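PDB 3E39: putative Nitroreductase from Desulfovibrio desulfuricans subsp. desulfuricans str. G20, which binds flavin mononucleotide and probably acts as an FMN-dependent oxidoreductase of the nitroreductase family. Local coordinates for residues N47-A57 and K79-A90. Residues are numbered along the deposited sequence; the frame is centred on the assembly and turned at random.
Sequences NQPCRFLVIRA and KVIILVFLDREA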
# COMPACT_ATOMS: atom_id res chain seq x y z
N ASN A 47 1.89 -15.19 2.37
CA ASN A 47 1.88 -15.96 1.13
C ASN A 47 2.76 -15.37 0.02
O ASN A 47 3.15 -16.10 -0.90
CB ASN A 47 0.48 -16.08 0.57
CG ASN A 47 -0.40 -17.05 1.31
OD1 ASN A 47 -1.63 -16.92 1.26
ND2 ASN A 47 0.20 -18.01 1.99
N GLN A 48 2.99 -14.07 0.05
CA GLN A 48 3.88 -13.40 -0.90
C GLN A 48 3.44 -13.68 -2.34
O GLN A 48 4.18 -14.29 -3.11
CB GLN A 48 5.33 -13.85 -0.68
CG GLN A 48 5.84 -13.51 0.73
CD GLN A 48 7.10 -14.26 1.04
OE1 GLN A 48 8.07 -14.20 0.27
NE2 GLN A 48 7.11 -14.97 2.15
N PRO A 49 2.24 -13.22 -2.70
CA PRO A 49 1.67 -13.47 -4.02
C PRO A 49 2.20 -12.60 -5.17
O PRO A 49 1.88 -12.89 -6.33
CB PRO A 49 0.20 -13.19 -3.81
CG PRO A 49 0.18 -12.05 -2.83
CD PRO A 49 1.31 -12.41 -1.87
N CYS A 50 2.94 -11.53 -4.85
CA CYS A 50 3.38 -10.61 -5.88
C CYS A 50 4.56 -11.13 -6.69
O CYS A 50 5.51 -11.75 -6.16
CB CYS A 50 3.70 -9.22 -5.32
SG CYS A 50 2.29 -8.40 -4.58
N ARG A 51 4.52 -10.79 -7.98
CA ARG A 51 5.56 -11.17 -8.95
C ARG A 51 5.89 -9.89 -9.74
O ARG A 51 5.03 -9.02 -9.92
CB ARG A 51 5.06 -12.27 -9.87
CG ARG A 51 4.71 -13.57 -9.17
CD ARG A 51 5.92 -14.27 -8.53
NE ARG A 51 5.44 -15.52 -7.90
CZ ARG A 51 4.95 -15.62 -6.66
NH1 ARG A 51 4.96 -14.60 -5.84
NH2 ARG A 51 4.50 -16.81 -6.22
N PHE A 52 7.12 -9.82 -10.24
CA PHE A 52 7.62 -8.59 -10.86
C PHE A 52 8.34 -8.86 -12.15
O PHE A 52 8.99 -9.91 -12.31
CB PHE A 52 8.57 -7.89 -9.89
CG PHE A 52 8.00 -7.75 -8.50
CD1 PHE A 52 7.22 -6.67 -8.16
CD2 PHE A 52 8.16 -8.77 -7.56
CE1 PHE A 52 6.68 -6.56 -6.89
CE2 PHE A 52 7.60 -8.65 -6.28
CZ PHE A 52 6.87 -7.54 -5.95
N LEU A 53 8.23 -7.91 -13.08
CA LEU A 53 8.94 -7.99 -14.34
C LEU A 53 9.50 -6.62 -14.65
O LEU A 53 8.75 -5.65 -14.78
CB LEU A 53 8.02 -8.47 -15.45
CG LEU A 53 8.67 -8.59 -16.84
CD1 LEU A 53 9.94 -9.45 -16.86
CD2 LEU A 53 7.61 -9.09 -17.79
N VAL A 54 10.82 -6.54 -14.79
CA VAL A 54 11.49 -5.28 -15.10
C VAL A 54 11.63 -5.10 -16.60
O VAL A 54 12.10 -6.02 -17.29
CB VAL A 54 12.91 -5.24 -14.43
CG1 VAL A 54 13.68 -3.96 -14.80
CG2 VAL A 54 12.80 -5.41 -12.89
N ILE A 55 11.25 -3.90 -17.08
CA ILE A 55 11.36 -3.56 -18.50
C ILE A 55 12.06 -2.23 -18.62
O ILE A 55 11.48 -1.19 -18.29
CB ILE A 55 9.98 -3.45 -19.20
CG1 ILE A 55 9.18 -4.77 -19.08
CG2 ILE A 55 10.15 -3.10 -20.69
CD1 ILE A 55 9.75 -5.94 -19.80
N ARG A 56 13.31 -2.24 -19.06
CA ARG A 56 14.06 -0.99 -19.28
C ARG A 56 13.71 -0.30 -20.59
O ARG A 56 13.17 -0.91 -21.49
CB ARG A 56 15.56 -1.22 -19.19
CG ARG A 56 16.00 -1.55 -17.78
CD ARG A 56 17.46 -1.70 -17.68
NE ARG A 56 17.97 -1.73 -16.30
CZ ARG A 56 18.22 -0.66 -15.54
NH1 ARG A 56 17.99 0.57 -15.99
NH2 ARG A 56 18.74 -0.83 -14.32
N ALA A 57 14.06 0.97 -20.68
CA ALA A 57 13.74 1.81 -21.84
C ALA A 57 14.27 1.24 -23.15
O ALA A 57 13.65 1.39 -24.22
CB ALA A 57 14.30 3.21 -21.62
N LYS A 79 12.73 5.49 -17.74
CA LYS A 79 13.98 4.75 -17.93
C LYS A 79 13.83 3.31 -17.51
O LYS A 79 14.52 2.42 -18.04
CB LYS A 79 15.15 5.41 -17.18
CG LYS A 79 15.38 6.86 -17.59
CD LYS A 79 15.39 7.07 -19.11
CE LYS A 79 15.11 8.50 -19.47
NZ LYS A 79 14.87 8.71 -20.92
N VAL A 80 12.94 3.07 -16.54
CA VAL A 80 12.62 1.70 -16.15
C VAL A 80 11.13 1.62 -15.80
O VAL A 80 10.55 2.57 -15.28
CB VAL A 80 13.50 1.22 -14.96
CG1 VAL A 80 13.25 2.06 -13.71
CG2 VAL A 80 13.29 -0.30 -14.68
N ILE A 81 10.53 0.49 -16.15
CA ILE A 81 9.15 0.17 -15.82
C ILE A 81 9.17 -1.17 -15.05
O ILE A 81 9.85 -2.13 -15.47
CB ILE A 81 8.28 0.07 -17.08
CG1 ILE A 81 8.17 1.46 -17.74
CG2 ILE A 81 6.86 -0.42 -16.74
CD1 ILE A 81 7.58 1.48 -19.11
N ILE A 82 8.49 -1.21 -13.90
CA ILE A 82 8.36 -2.44 -13.14
C ILE A 82 6.89 -2.88 -13.25
O ILE A 82 5.97 -2.17 -12.81
CB ILE A 82 8.81 -2.30 -11.64
CG1 ILE A 82 10.30 -1.96 -11.53
CG2 ILE A 82 8.52 -3.63 -10.84
CD1 ILE A 82 10.74 -1.57 -10.11
N LEU A 83 6.66 -4.02 -13.89
CA LEU A 83 5.34 -4.60 -13.95
C LEU A 83 5.09 -5.44 -12.70
O LEU A 83 5.95 -6.24 -12.30
CB LEU A 83 5.14 -5.41 -15.23
CG LEU A 83 5.44 -4.69 -16.54
CD1 LEU A 83 5.19 -5.63 -17.74
CD2 LEU A 83 4.63 -3.43 -16.66
N VAL A 84 3.94 -5.22 -12.07
CA VAL A 84 3.55 -5.93 -10.87
C VAL A 84 2.36 -6.85 -11.15
O VAL A 84 1.37 -6.44 -11.74
CB VAL A 84 3.16 -4.92 -9.78
CG1 VAL A 84 2.91 -5.62 -8.43
CG2 VAL A 84 4.25 -3.83 -9.68
N PHE A 85 2.46 -8.09 -10.66
CA PHE A 85 1.43 -9.09 -10.87
C PHE A 85 1.16 -9.85 -9.57
O PHE A 85 1.93 -9.80 -8.60
CB PHE A 85 1.88 -10.18 -11.87
CG PHE A 85 2.39 -9.66 -13.16
CD1 PHE A 85 3.71 -9.25 -13.27
CD2 PHE A 85 1.58 -9.59 -14.29
CE1 PHE A 85 4.20 -8.75 -14.45
CE2 PHE A 85 2.07 -9.10 -15.48
CZ PHE A 85 3.37 -8.68 -15.56
N LEU A 86 0.01 -10.49 -9.53
CA LEU A 86 -0.24 -11.50 -8.51
C LEU A 86 -0.18 -12.85 -9.22
O LEU A 86 -0.69 -13.03 -10.33
CB LEU A 86 -1.61 -11.37 -7.84
CG LEU A 86 -1.84 -10.14 -6.98
CD1 LEU A 86 -3.28 -9.97 -6.65
CD2 LEU A 86 -1.00 -10.26 -5.72
N ASP A 87 0.49 -13.78 -8.56
CA ASP A 87 0.52 -15.18 -9.01
C ASP A 87 -0.80 -15.78 -8.57
O ASP A 87 -1.10 -15.91 -7.38
CB ASP A 87 1.70 -15.88 -8.37
CG ASP A 87 1.79 -17.37 -8.75
OD1 ASP A 87 0.78 -17.99 -9.08
OD2 ASP A 87 2.88 -17.92 -8.65
N ARG A 88 -1.62 -16.17 -9.53
CA ARG A 88 -2.94 -16.73 -9.23
C ARG A 88 -2.90 -17.98 -8.36
O ARG A 88 -3.85 -18.23 -7.61
CB ARG A 88 -3.74 -17.00 -10.51
CG ARG A 88 -4.06 -15.71 -11.26
CD ARG A 88 -4.94 -15.93 -12.49
NE ARG A 88 -5.13 -14.70 -13.26
CZ ARG A 88 -6.05 -13.77 -13.00
NH1 ARG A 88 -6.88 -13.89 -11.97
NH2 ARG A 88 -6.11 -12.69 -13.75
N GLU A 89 -1.82 -18.76 -8.44
CA GLU A 89 -1.69 -19.95 -7.60
C GLU A 89 -1.43 -19.63 -6.13
O GLU A 89 -1.84 -20.37 -5.26
CB GLU A 89 -0.58 -20.88 -8.13
CG GLU A 89 -0.99 -21.56 -9.41
CD GLU A 89 -2.27 -22.36 -9.22
OE1 GLU A 89 -2.30 -23.18 -8.26
OE2 GLU A 89 -3.24 -22.15 -9.99
N ALA A 90 -0.79 -18.50 -5.87
CA ALA A 90 -0.47 -18.07 -4.53
C ALA A 90 -1.57 -17.22 -3.85
O ALA A 90 -1.41 -16.83 -2.69
CB ALA A 90 0.82 -17.29 -4.57
O HOH W 1 17.05 1.95 -18.61
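Arg-51 pairs with Phe-85, Leu-53 with Leu-83 and Ile-55 with Ile-81, the three hydrogen-bonded pairs of an antiparallel ladder. Each gives two backbone bonds, such as Phe-85 N to Arg-51 O at 2.8 Å. One further bond closes each end: Asp-87 N to Pro-49 O, and Ala-57 N to Lys-79 O at 3.0 Å. CA-H...O contacts lie between the rungs.

Arg-51 also makes the salt bridge. Its chain bends at chi2 (-65°), which brings the guanidinium over Asp-87. NH2 meets Asp-87 OD2 at 3.1 Å, but this hydrogen bond is weak and the two planes stand 79° apart. Asp-87 CB lies over one guanidinium face. NH1 donates to Gln-48 O and Cys-50 O, both in the guanidinium plane, and so fixes the group's rotation. Asp-87 OD1 accepts from Glu-89 N in an Asx turn and also pairs with Arg-142.

At the far end, a water joins Arg-56 NH1 to Lys-79 O; NH2 of Arg-56 forms a salt bridge with Asp-28.

The side chains also pack through apolar contacts. Leu-86 CD2 lies beside the Pro-49 ring, 3.6 Å from CG. The side chains of Phe-52 and Val-84 lie side by side, with Phe-52 CE1 4.2 Å from Val-84 CG1. Val-54 CG1 meets Val-80 CG2 at 3.7 Å. On the face of Leu-53, Phe-85 and Ile-55, Leu-53 CB touches Phe-85 CE1 at the ring edge, 4.0 Å away.

This strand pair belongs to the sheet of a nitroreductase-family flavoprotein; the Pro-49 side chain lies about 8 Å from bound FMN. Strand 50-56 is outermost in the chain's sheet, and Phe-52 makes backbone hydrogen bonds to the second subunit. Strand 143-152 flanks 80-87, with a classic beta bulge at Lys-79 and Val-80 facing Ala-151. Helices 28-39 and 94-114 pack on the Phe-52 and Val-84 face; helix 61-66 packs against Ile-55, Ile-81 and Leu-83.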